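Local coordinates for protein fructose transport system repressor FruR (Pseudomonas putida, PDB 3O75) that probably acts as a LacI-family transcription regulator that binds DNA, and holds fructose 1-phosphate in its sugar-binding domain, at residues R109-S114 and N228-Q233; I101-D106 and V261-K266; I123-A128 and A183-S188; T187-L192 and G215-L220. All coordinates share one frame; numbering follows the deposited sequence.

Interaction 1 (R109-S114 and N228-Q233); sequences RQLAAS and NAMAQQ. With F1X (1-O-phosphono-beta-D-fructofuranose), chain C.
Ser114 and Asn228 make the polar link between helix 104-116 and strand 227-231. Asn228 ND2 gives a hydrogen bond to Ser114 OG (3.1 Å), with the hydroxyl lying in the plane of the amide. The same OG donates to its own helix, to Leu111 O at 2.7 Å, so one hydroxyl is gripped from both sides of the contact. An alanine at Ser114 is likely to leave Asn228 ND2 without this acceptor and the amide less firmly held on that side. Next to this pair Leu111 CD1 lies over the strand, 3.9 Å from Asn228 O and 4.1 Å from Met230 CG. Met230 bends at chi2 (-76°) and its side chain crosses that of Gln110 at about a right angle, bringing CE to 3.6 Å from Gln110 CB. Farther out, Asn228 OD1 is satisfied by Ile269 N, which fixes the flip of the amide, and Phe265 packs on Gln110, Leu111 and Met230. Beyond the strand, Gln232 NE2 donates to phosphate oxygen O2P of the bound fructose 1-phosphate at 2.9 Å. The helix runs antiparallel to the strand it covers (174°), layered on the sheet of an alpha/beta domain of the periplasmic-binding-protein type, with the ligand site just past the strand's end.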
# COMPACT_ATOMS: atom_id res chain seq x y z
N ARG A 109 -1.63 -7.17 -24.90
CA ARG A 109 -2.17 -7.20 -26.25
C ARG A 109 -3.63 -6.76 -26.26
O ARG A 109 -4.02 -5.87 -27.01
CB ARG A 109 -2.05 -8.60 -26.85
CG ARG A 109 -2.73 -8.75 -28.19
CD ARG A 109 -2.51 -10.13 -28.80
NE ARG A 109 -3.07 -11.20 -27.98
CZ ARG A 109 -2.35 -12.14 -27.39
NH1 ARG A 109 -1.03 -12.16 -27.52
NH2 ARG A 109 -2.95 -13.08 -26.66
N GLN A 110 -4.43 -7.39 -25.40
CA GLN A 110 -5.84 -7.06 -25.32
C GLN A 110 -6.02 -5.59 -24.94
O GLN A 110 -6.93 -4.92 -25.43
CB GLN A 110 -6.53 -7.97 -24.31
CG GLN A 110 -8.05 -7.92 -24.37
CD GLN A 110 -8.70 -8.85 -23.36
OE1 GLN A 110 -8.06 -9.76 -22.83
NE2 GLN A 110 -9.98 -8.64 -23.10
N LEU A 111 -5.14 -5.09 -24.09
CA LEU A 111 -5.22 -3.71 -23.63
C LEU A 111 -4.92 -2.71 -24.75
O LEU A 111 -5.71 -1.80 -25.00
CB LEU A 111 -4.27 -3.48 -22.44
CG LEU A 111 -4.43 -2.24 -21.57
CD1 LEU A 111 -5.85 -2.13 -21.02
CD2 LEU A 111 -3.42 -2.25 -20.43
N ALA A 112 -3.79 -2.88 -25.43
CA ALA A 112 -3.44 -1.98 -26.52
C ALA A 112 -4.48 -2.02 -27.65
O ALA A 112 -4.81 -0.99 -28.23
CB ALA A 112 -2.06 -2.30 -27.07
N ALA A 113 -4.98 -3.22 -27.93
CA ALA A 113 -5.97 -3.39 -29.00
C ALA A 113 -7.23 -2.58 -28.73
O ALA A 113 -7.83 -2.03 -29.65
CB ALA A 113 -6.30 -4.88 -29.21
N SER A 114 -7.63 -2.51 -27.46
CA SER A 114 -8.85 -1.79 -27.09
C SER A 114 -8.72 -0.30 -27.34
O SER A 114 -9.70 0.39 -27.60
CB SER A 114 -9.21 -2.06 -25.63
OG SER A 114 -8.33 -1.38 -24.74
N ASN A 228 -9.21 2.23 -19.35
CA ASN A 228 -9.23 0.77 -19.43
C ASN A 228 -8.13 0.17 -18.57
O ASN A 228 -7.00 0.64 -18.60
CB ASN A 228 -9.10 0.30 -20.88
CG ASN A 228 -10.37 0.51 -21.68
OD1 ASN A 228 -11.35 1.06 -21.17
ND2 ASN A 228 -10.37 0.06 -22.93
N ALA A 229 -8.46 -0.87 -17.82
CA ALA A 229 -7.53 -1.41 -16.83
C ALA A 229 -7.49 -2.93 -16.83
O ALA A 229 -8.52 -3.59 -16.98
CB ALA A 229 -7.89 -0.88 -15.45
N MET A 230 -6.28 -3.47 -16.66
CA MET A 230 -6.10 -4.90 -16.48
C MET A 230 -5.64 -5.16 -15.05
O MET A 230 -4.45 -5.05 -14.74
CB MET A 230 -5.05 -5.43 -17.47
CG MET A 230 -5.55 -5.59 -18.89
SD MET A 230 -6.60 -7.04 -19.12
CE MET A 230 -6.85 -6.97 -20.90
N ALA A 231 -6.59 -5.50 -14.19
CA ALA A 231 -6.29 -5.70 -12.77
C ALA A 231 -5.88 -7.14 -12.48
O ALA A 231 -6.46 -8.08 -13.03
CB ALA A 231 -7.49 -5.31 -11.93
N GLN A 232 -4.89 -7.32 -11.62
CA GLN A 232 -4.49 -8.65 -11.17
C GLN A 232 -5.60 -9.26 -10.34
O GLN A 232 -6.38 -8.55 -9.72
CB GLN A 232 -3.25 -8.58 -10.29
CG GLN A 232 -1.96 -8.15 -10.97
CD GLN A 232 -0.78 -8.22 -10.02
OE1 GLN A 232 -0.52 -9.26 -9.41
NE2 GLN A 232 -0.07 -7.11 -9.87
N GLN A 233 -5.65 -10.58 -10.32
CA GLN A 233 -6.46 -11.29 -9.34
C GLN A 233 -5.58 -11.59 -8.13
O GLN A 233 -5.13 -12.72 -7.93
CB GLN A 233 -7.04 -12.57 -9.94
CG GLN A 233 -7.85 -12.34 -11.21
CD GLN A 233 -8.66 -13.55 -11.63
OE1 GLN A 233 -9.44 -14.09 -10.84
NE2 GLN A 233 -8.49 -13.98 -12.87
C1 F1X C . 2.07 -4.64 -10.26
O1 F1X C . 1.34 -3.44 -10.44
P1 F1X C . -0.04 -3.48 -11.27
C2 F1X C . 3.26 -4.64 -11.21
O2 F1X C . 2.86 -4.13 -12.49
C3 F1X C . 3.81 -6.05 -11.36
O3 F1X C . 3.07 -6.82 -12.31
C4 F1X C . 5.23 -5.76 -11.79
O4 F1X C . 6.12 -6.87 -11.63
C5 F1X C . 5.53 -4.65 -10.81
O5 F1X C . 4.34 -3.85 -10.71
C6 F1X C . 6.74 -3.87 -11.24
O6 F1X C . 7.83 -4.54 -10.63
O1P F1X C . 0.35 -4.02 -12.63
O2P F1X C . -0.92 -4.41 -10.48
O3P F1X C . -0.49 -2.05 -11.30

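Interaction 2 (I101-D106 and V261-K266); sequences ISDDRD and VGRTFK. With F1X (1-O-phosphono-beta-D-fructofuranose), chain C.
A chi1 of 55° places the Asp103 carboxylate between its own backbone N and carbonyl carbon, and from there OD1 takes the hydrogen bond of Arg263 N at 2.9 Å. The N-H arrives on the syn side, 20° out of the carboxylate plane. Arg263 leaves in another direction: CG stands anti to the carbonyl carbon (chi1 -65°) and the chain runs extended to NE, passing alongside Ser102, whose CB is 3.9 Å from Arg263 CG. At its end the guanidinium presents an edge to the phosphate of the bound sugar. NH1 and NH2 of Arg263 both donate to the single oxygen O1P, at 3.0 and 3.1 Å, and a water joins Arg263 NH2, Ser102 OG and the sugar hydroxyl O3. Asp104 OD1, 4.4 Å from Arg263 NE, lies well out of the guanidinium plane, where no N-H points at it, so any attraction is probably through charge alone; its salt bridge is with Arg138. Backbone bonding between the segments is sparse: Val261 N to Ile101 O is firm at 2.7 Å, while Asp103 N to Val261 O is weak. The contact lies where strand 98-102 turns into helix 104-116 beside strand 257-266; helix 234-251 brings Ile237 against Ser102 and Val261, and Met230 O of strand 227-231 accepts from Arg263 NH1.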
# COMPACT_ATOMS: atom_id res chain seq x y z
N ILE A 101 2.06 -16.31 -11.86
CA ILE A 101 2.18 -15.05 -12.60
C ILE A 101 0.89 -14.73 -13.35
O ILE A 101 -0.03 -15.55 -13.41
CB ILE A 101 3.35 -15.11 -13.60
CG1 ILE A 101 3.06 -16.13 -14.70
CG2 ILE A 101 4.66 -15.45 -12.89
CD1 ILE A 101 4.23 -16.35 -15.65
N SER A 102 0.82 -13.53 -13.92
CA SER A 102 -0.31 -13.13 -14.76
C SER A 102 -0.05 -13.44 -16.23
O SER A 102 1.08 -13.76 -16.62
CB SER A 102 -0.59 -11.63 -14.60
OG SER A 102 -0.91 -11.30 -13.26
N ASP A 103 -1.09 -13.35 -17.05
CA ASP A 103 -0.94 -13.49 -18.49
C ASP A 103 -0.49 -12.16 -19.10
O ASP A 103 -1.24 -11.53 -19.85
CB ASP A 103 -2.25 -13.96 -19.14
CG ASP A 103 -3.43 -13.05 -18.81
OD1 ASP A 103 -3.46 -12.46 -17.71
OD2 ASP A 103 -4.35 -12.93 -19.66
N ASP A 104 0.73 -11.75 -18.77
CA ASP A 104 1.23 -10.43 -19.15
C ASP A 104 1.12 -10.14 -20.65
O ASP A 104 0.62 -9.09 -21.05
CB ASP A 104 2.67 -10.25 -18.67
CG ASP A 104 2.79 -10.24 -17.16
OD1 ASP A 104 2.05 -9.46 -16.51
OD2 ASP A 104 3.60 -11.00 -16.60
N ARG A 105 1.59 -11.06 -21.48
CA ARG A 105 1.57 -10.87 -22.92
C ARG A 105 0.15 -10.65 -23.46
O ARG A 105 -0.11 -9.68 -24.17
CB ARG A 105 2.25 -12.04 -23.63
CG ARG A 105 2.16 -11.98 -25.14
CD ARG A 105 3.30 -12.73 -25.80
NE ARG A 105 4.32 -11.83 -26.32
CZ ARG A 105 5.30 -12.19 -27.15
NH1 ARG A 105 5.39 -13.45 -27.55
NH2 ARG A 105 6.18 -11.29 -27.57
N ASP A 106 -0.76 -11.56 -23.11
CA ASP A 106 -2.14 -11.47 -23.59
C ASP A 106 -2.88 -10.26 -23.01
O ASP A 106 -3.68 -9.62 -23.70
CB ASP A 106 -2.91 -12.75 -23.27
CG ASP A 106 -2.31 -13.98 -23.95
OD1 ASP A 106 -1.31 -13.83 -24.69
OD2 ASP A 106 -2.84 -15.09 -23.74
N VAL A 261 -2.33 -16.69 -14.07
CA VAL A 261 -3.62 -16.19 -13.62
C VAL A 261 -3.98 -14.95 -14.43
O VAL A 261 -3.27 -13.94 -14.39
CB VAL A 261 -3.60 -15.82 -12.12
CG1 VAL A 261 -4.93 -15.21 -11.72
CG2 VAL A 261 -3.31 -17.05 -11.28
N GLY A 262 -5.07 -15.03 -15.17
CA GLY A 262 -5.49 -13.95 -16.04
C GLY A 262 -5.82 -12.68 -15.29
O GLY A 262 -6.32 -12.72 -14.16
N ARG A 263 -5.54 -11.54 -15.90
CA ARG A 263 -5.94 -10.26 -15.33
C ARG A 263 -7.40 -9.94 -15.67
O ARG A 263 -7.92 -10.38 -16.70
CB ARG A 263 -5.01 -9.14 -15.80
CG ARG A 263 -3.57 -9.27 -15.32
CD ARG A 263 -2.88 -7.92 -15.29
NE ARG A 263 -1.58 -7.97 -14.61
CZ ARG A 263 -1.06 -6.95 -13.93
NH1 ARG A 263 -1.72 -5.81 -13.82
NH2 ARG A 263 0.13 -7.07 -13.35
N THR A 264 -8.06 -9.20 -14.80
CA THR A 264 -9.44 -8.78 -15.04
C THR A 264 -9.47 -7.50 -15.86
O THR A 264 -8.87 -6.50 -15.48
CB THR A 264 -10.19 -8.56 -13.71
OG1 THR A 264 -10.08 -9.74 -12.90
CG2 THR A 264 -11.66 -8.27 -13.97
N PHE A 265 -10.17 -7.54 -16.99
CA PHE A 265 -10.27 -6.39 -17.88
C PHE A 265 -11.42 -5.48 -17.48
O PHE A 265 -12.59 -5.86 -17.56
CB PHE A 265 -10.45 -6.87 -19.32
CG PHE A 265 -10.27 -5.80 -20.36
CD1 PHE A 265 -9.43 -4.73 -20.13
CD2 PHE A 265 -10.91 -5.90 -21.59
CE1 PHE A 265 -9.25 -3.75 -21.10
CE2 PHE A 265 -10.74 -4.92 -22.55
CZ PHE A 265 -9.91 -3.85 -22.31
N LYS A 266 -11.09 -4.28 -17.02
CA LYS A 266 -12.10 -3.27 -16.73
C LYS A 266 -12.14 -2.29 -17.89
O LYS A 266 -11.30 -1.40 -17.98
CB LYS A 266 -11.78 -2.54 -15.43
CG LYS A 266 -11.22 -3.44 -14.33
CD LYS A 266 -12.22 -3.67 -13.21
CE LYS A 266 -11.65 -4.65 -12.19
NZ LYS A 266 -12.56 -4.85 -11.03
C1 F1X C . 2.07 -4.64 -10.26
O1 F1X C . 1.34 -3.44 -10.44
P1 F1X C . -0.04 -3.48 -11.27
C2 F1X C . 3.26 -4.64 -11.21
O2 F1X C . 2.86 -4.13 -12.49
C3 F1X C . 3.81 -6.05 -11.36
O3 F1X C . 3.07 -6.82 -12.31
C4 F1X C . 5.23 -5.76 -11.79
O4 F1X C . 6.12 -6.87 -11.63
C5 F1X C . 5.53 -4.65 -10.81
O5 F1X C . 4.34 -3.85 -10.71
C6 F1X C . 6.74 -3.87 -11.24
O6 F1X C . 7.83 -4.54 -10.63
O1P F1X C . 0.35 -4.02 -12.63
O2P F1X C . -0.92 -4.41 -10.48
O3P F1X C . -0.49 -2.05 -11.30
O HOH W 1 1.41 -9.58 -12.51
O HOH W 2 -4.00 -11.92 -12.28

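Interaction 3 (I123-A128 and A183-S188); sequences IALIGA and ALVTTS. With F1X (1-O-phosphono-beta-D-fructofuranose), chain C.
Ile123 to Ile126 and Ala183 to Thr186 run as neighbouring parallel strands, their axes 4.6 Å apart and turned by 16°. Four backbone hydrogen bonds join the segments, from Ala124 N to Ala183 O, Val185 N to Ala124 O, Ile126 N to Val185 O (2.8 Å, the straightest at 171°) and Thr187 N to Ile126 O. On the face bearing Ile123, Leu125, Ala183 and Val185, Ile123 CG1 presses tightly on Ala183 CB at 3.5 Å, while Leu125 CD1 meets Val185 CG1 and, across at about a right angle, Thr187 CG2 (3.8 Å). On the other face Leu184 CD1 touches both Ala124 CB and Ile126 CG1, the latter at 3.8 Å. Past the last bridge, Thr187 has chi1 64°, which directs OG1 to Gly127 CA at 3.2 Å, and a water links this hydroxyl to Ala128 N. A valine in place of Thr187 would probably leave that water without its hydroxyl partner and crowd Gly127 with a methyl group. Helix 104-116 packs on the Val185 face and helix 163-177 on the Ile126 face. Such a parallel sheet between helices is the Rossmann-like core of a periplasmic-binding-protein lobe, and here, too, the ligand lies past the C-terminal end of a strand, beside Ser188.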
# COMPACT_ATOMS: atom_id res chain seq x y z
N ILE A 123 0.05 6.36 -30.66
CA ILE A 123 -0.12 5.59 -29.43
C ILE A 123 1.25 5.27 -28.84
O ILE A 123 2.21 5.05 -29.58
CB ILE A 123 -0.93 4.30 -29.69
CG1 ILE A 123 -1.31 3.63 -28.37
CG2 ILE A 123 -0.17 3.34 -30.61
CD1 ILE A 123 -2.08 2.34 -28.55
N ALA A 124 1.34 5.25 -27.51
CA ALA A 124 2.63 5.06 -26.85
C ALA A 124 2.59 3.99 -25.77
O ALA A 124 1.55 3.69 -25.20
CB ALA A 124 3.13 6.37 -26.26
N LEU A 125 3.76 3.41 -25.51
CA LEU A 125 3.94 2.50 -24.40
C LEU A 125 4.83 3.16 -23.36
O LEU A 125 5.87 3.74 -23.70
CB LEU A 125 4.59 1.19 -24.86
CG LEU A 125 4.86 0.15 -23.78
CD1 LEU A 125 3.55 -0.44 -23.26
CD2 LEU A 125 5.78 -0.95 -24.28
N ILE A 126 4.42 3.10 -22.10
CA ILE A 126 5.28 3.54 -21.01
C ILE A 126 5.49 2.41 -20.01
O ILE A 126 4.55 1.99 -19.32
CB ILE A 126 4.73 4.79 -20.30
CG1 ILE A 126 4.96 6.03 -21.17
CG2 ILE A 126 5.40 4.98 -18.94
CD1 ILE A 126 4.62 7.34 -20.49
N GLY A 127 6.72 1.92 -19.94
CA GLY A 127 7.08 0.83 -19.05
C GLY A 127 8.38 1.11 -18.32
O GLY A 127 8.86 2.25 -18.29
N ALA A 128 8.95 0.07 -17.72
CA ALA A 128 10.19 0.21 -16.97
C ALA A 128 10.89 -1.13 -16.88
O ALA A 128 10.28 -2.18 -17.10
CB ALA A 128 9.90 0.77 -15.58
N ALA A 183 -3.33 7.99 -27.69
CA ALA A 183 -3.55 6.81 -26.86
C ALA A 183 -2.26 6.41 -26.15
O ALA A 183 -1.17 6.62 -26.68
CB ALA A 183 -4.07 5.65 -27.71
N LEU A 184 -2.40 5.82 -24.97
CA LEU A 184 -1.24 5.51 -24.13
C LEU A 184 -1.50 4.27 -23.28
O LEU A 184 -2.57 4.12 -22.70
CB LEU A 184 -0.92 6.70 -23.21
CG LEU A 184 0.13 6.53 -22.11
CD1 LEU A 184 1.52 6.33 -22.68
CD2 LEU A 184 0.11 7.74 -21.17
N VAL A 185 -0.50 3.38 -23.20
CA VAL A 185 -0.57 2.20 -22.35
C VAL A 185 0.54 2.23 -21.30
O VAL A 185 1.72 2.34 -21.64
CB VAL A 185 -0.43 0.89 -23.16
CG1 VAL A 185 -0.40 -0.31 -22.23
CG2 VAL A 185 -1.55 0.75 -24.19
N THR A 186 0.16 2.13 -20.02
CA THR A 186 1.15 2.01 -18.95
C THR A 186 1.17 0.58 -18.41
O THR A 186 0.13 -0.06 -18.28
CB THR A 186 0.88 3.02 -17.79
OG1 THR A 186 -0.48 2.91 -17.35
CG2 THR A 186 1.13 4.44 -18.25
N THR A 187 2.38 0.08 -18.13
CA THR A 187 2.57 -1.31 -17.74
C THR A 187 2.47 -1.57 -16.23
O THR A 187 2.76 -2.67 -15.76
CB THR A 187 3.93 -1.85 -18.22
OG1 THR A 187 4.98 -1.11 -17.58
CG2 THR A 187 4.06 -1.70 -19.72
N SER A 188 2.06 -0.55 -15.48
CA SER A 188 1.85 -0.69 -14.04
C SER A 188 1.11 0.55 -13.57
O SER A 188 1.35 1.64 -14.10
CB SER A 188 3.19 -0.82 -13.31
OG SER A 188 3.01 -0.80 -11.91
C1 F1X C . 2.07 -4.64 -10.26
O1 F1X C . 1.34 -3.44 -10.44
P1 F1X C . -0.04 -3.48 -11.27
C2 F1X C . 3.26 -4.64 -11.21
O2 F1X C . 2.86 -4.13 -12.49
C3 F1X C . 3.81 -6.05 -11.36
O3 F1X C . 3.07 -6.82 -12.31
C4 F1X C . 5.23 -5.76 -11.79
O4 F1X C . 6.12 -6.87 -11.63
C5 F1X C . 5.53 -4.65 -10.81
O5 F1X C . 4.34 -3.85 -10.71
C6 F1X C . 6.74 -3.87 -11.24
O6 F1X C . 7.83 -4.54 -10.63
O1P F1X C . 0.35 -4.02 -12.63
O2P F1X C . -0.92 -4.41 -10.48
O3P F1X C . -0.49 -2.05 -11.30
O HOH W 3 7.43 -2.70 -18.20

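Interaction 4 (T187-L192 and G215-L220); sequences TSYVLL and GDNQLL. With F1X (1-O-phosphono-beta-D-fructofuranose), chain C.
Tyr189 reaches across from the first turn of helix 189-200 to the loop 215-220, and each step along its side chain meets something different. At its root, CB lies 4.2 Å from Gly215 CA and also close to phosphate oxygen O3P of the bound fructose 1-phosphate. With CG anti to the backbone N (chi1 -176°), the ring is carried away from the phosphate and out along the loop. One ring face receives Asn217 CB in a CH-pi contact, 3.7 Å from the centroid and displaced toward the rim; the Asn217 amide lies nearly parallel to the ring, their planes 8° apart. CE1 touches Leu220 CD1 at 4.0 Å, as the two side chains slide past each other in opposite directions. Around the CZ end, Asn217 CB is 3.4 Å from CZ itself, and Leu219 CD2 sits near the ring plane at the hydroxyl edge. The loop is shaped for this by an Asx turn, in which Asn217 OD1 accepts from Leu219 N at 2.8 Å. Leu219 also packs on Leu219 of the second subunit, so the tyrosine's surroundings extend to the dimer interface.

The chemistry is divided between the two ends of Tyr189. Its backbone N donates a nearly straight hydrogen bond to O3P (2.9 Å, 171°) at the helix start, where the helix dipole would probably add to the attraction for phosphate. Gly215 CA is 3.1 Å from that same oxygen, and a CB there would run into both O3P and Tyr189 CB. The buried phenol OH finds no polar partner in the model, which implies that Tyr189 serves this contact through its ring.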
# COMPACT_ATOMS: atom_id res chain seq x y z
N THR A 187 2.38 0.08 -18.13
CA THR A 187 2.57 -1.31 -17.74
C THR A 187 2.47 -1.57 -16.23
O THR A 187 2.76 -2.67 -15.76
CB THR A 187 3.93 -1.85 -18.22
OG1 THR A 187 4.98 -1.11 -17.58
CG2 THR A 187 4.06 -1.70 -19.72
N SER A 188 2.06 -0.55 -15.48
CA SER A 188 1.85 -0.69 -14.04
C SER A 188 1.11 0.55 -13.57
O SER A 188 1.35 1.64 -14.10
CB SER A 188 3.19 -0.82 -13.31
OG SER A 188 3.01 -0.80 -11.91
N TYR A 189 0.21 0.41 -12.60
CA TYR A 189 -0.56 1.58 -12.18
C TYR A 189 0.36 2.65 -11.61
O TYR A 189 0.12 3.85 -11.79
CB TYR A 189 -1.65 1.24 -11.16
CG TYR A 189 -2.47 2.47 -10.83
CD1 TYR A 189 -3.48 2.89 -11.69
CD2 TYR A 189 -2.22 3.23 -9.70
CE1 TYR A 189 -4.22 4.02 -11.42
CE2 TYR A 189 -2.96 4.37 -9.41
CZ TYR A 189 -3.97 4.76 -10.28
OH TYR A 189 -4.72 5.88 -10.03
N VAL A 190 1.40 2.21 -10.93
CA VAL A 190 2.36 3.11 -10.31
C VAL A 190 2.94 4.09 -11.34
O VAL A 190 3.17 5.25 -11.03
CB VAL A 190 3.49 2.33 -9.61
CG1 VAL A 190 4.73 3.18 -9.50
CG2 VAL A 190 3.03 1.86 -8.24
N LEU A 191 3.16 3.61 -12.56
CA LEU A 191 3.65 4.49 -13.62
C LEU A 191 2.56 5.48 -14.03
O LEU A 191 2.83 6.65 -14.29
CB LEU A 191 4.14 3.69 -14.82
CG LEU A 191 5.39 2.84 -14.59
CD1 LEU A 191 5.51 1.77 -15.65
CD2 LEU A 191 6.64 3.71 -14.56
N LEU A 192 1.32 5.00 -14.10
CA LEU A 192 0.20 5.85 -14.50
C LEU A 192 0.04 7.05 -13.57
O LEU A 192 -0.40 8.13 -14.00
CB LEU A 192 -1.10 5.03 -14.56
CG LEU A 192 -2.34 5.78 -15.05
CD1 LEU A 192 -2.11 6.35 -16.44
CD2 LEU A 192 -3.55 4.85 -15.04
N GLY A 215 -2.90 -2.76 -13.83
CA GLY A 215 -3.35 -2.35 -12.51
C GLY A 215 -4.69 -1.66 -12.56
O GLY A 215 -5.29 -1.50 -13.63
N ASP A 216 -5.16 -1.23 -11.40
CA ASP A 216 -6.46 -0.58 -11.27
C ASP A 216 -6.49 0.20 -9.96
O ASP A 216 -5.71 -0.09 -9.06
CB ASP A 216 -7.58 -1.63 -11.29
CG ASP A 216 -8.96 -1.02 -11.40
OD1 ASP A 216 -9.07 0.10 -11.94
OD2 ASP A 216 -9.94 -1.66 -10.97
N ASN A 217 -7.38 1.18 -9.86
CA ASN A 217 -7.46 1.99 -8.65
C ASN A 217 -8.83 2.63 -8.51
O ASN A 217 -9.49 2.93 -9.51
CB ASN A 217 -6.37 3.07 -8.65
CG ASN A 217 -6.28 3.82 -7.33
OD1 ASN A 217 -6.99 4.80 -7.11
ND2 ASN A 217 -5.40 3.35 -6.45
N GLN A 218 -9.26 2.84 -7.26
CA GLN A 218 -10.57 3.42 -6.99
C GLN A 218 -10.72 4.73 -7.75
O GLN A 218 -11.78 5.04 -8.28
CB GLN A 218 -10.75 3.67 -5.49
CG GLN A 218 -12.18 4.04 -5.10
CD GLN A 218 -12.31 4.38 -3.63
OE1 GLN A 218 -11.35 4.80 -2.98
NE2 GLN A 218 -13.52 4.22 -3.09
N LEU A 219 -9.63 5.49 -7.81
CA LEU A 219 -9.61 6.78 -8.48
C LEU A 219 -10.12 6.71 -9.93
O LEU A 219 -10.72 7.66 -10.43
CB LEU A 219 -8.20 7.38 -8.41
CG LEU A 219 -7.67 8.32 -9.49
CD1 LEU A 219 -6.48 9.12 -8.97
CD2 LEU A 219 -7.24 7.54 -10.72
N LEU A 220 -9.88 5.58 -10.59
CA LEU A 220 -10.27 5.43 -11.99
C LEU A 220 -11.78 5.33 -12.18
O LEU A 220 -12.28 5.40 -13.31
CB LEU A 220 -9.58 4.21 -12.61
CG LEU A 220 -8.06 4.30 -12.70
CD1 LEU A 220 -7.50 3.09 -13.43
CD2 LEU A 220 -7.63 5.59 -13.38
C1 F1X C . 2.07 -4.64 -10.26
O1 F1X C . 1.34 -3.44 -10.44
P1 F1X C . -0.04 -3.48 -11.27
C2 F1X C . 3.26 -4.64 -11.21
O2 F1X C . 2.86 -4.13 -12.49
C3 F1X C . 3.81 -6.05 -11.36
O3 F1X C . 3.07 -6.82 -12.31
C4 F1X C . 5.23 -5.76 -11.79
O4 F1X C . 6.12 -6.87 -11.63
C5 F1X C . 5.53 -4.65 -10.81
O5 F1X C . 4.34 -3.85 -10.71
C6 F1X C . 6.74 -3.87 -11.24
O6 F1X C . 7.83 -4.54 -10.63
O1P F1X C . 0.35 -4.02 -12.63
O2P F1X C . -0.92 -4.41 -10.48
O3P F1X C . -0.49 -2.05 -11.30

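All four contacts reach the bound fructose 1-phosphate, but with different chemistry. Interactions 1, 3 and 4 are buried, interaction 3 at every touching residue, and it is backbone-bonded and apolar. Interaction 1 lays helix 104-116 on the same sheet and touches it where Leu111 CD2 meets Val185 CG1. Interaction 2, only partly buried, uses the beginning of that helix and is the most charged; it adjoins interaction 1 through neighbouring strands 227-231 and 257-266, where Ala231 O and Thr264 N are probably hydrogen-bonded. Interaction 4 shares Thr187 and Ser188 with interaction 3 and turns from sheet to aromatic loop packing, nearest the second subunit. Among the phosphate's partners in these contacts are a glutamine amide, an arginine and a helix-start N-H.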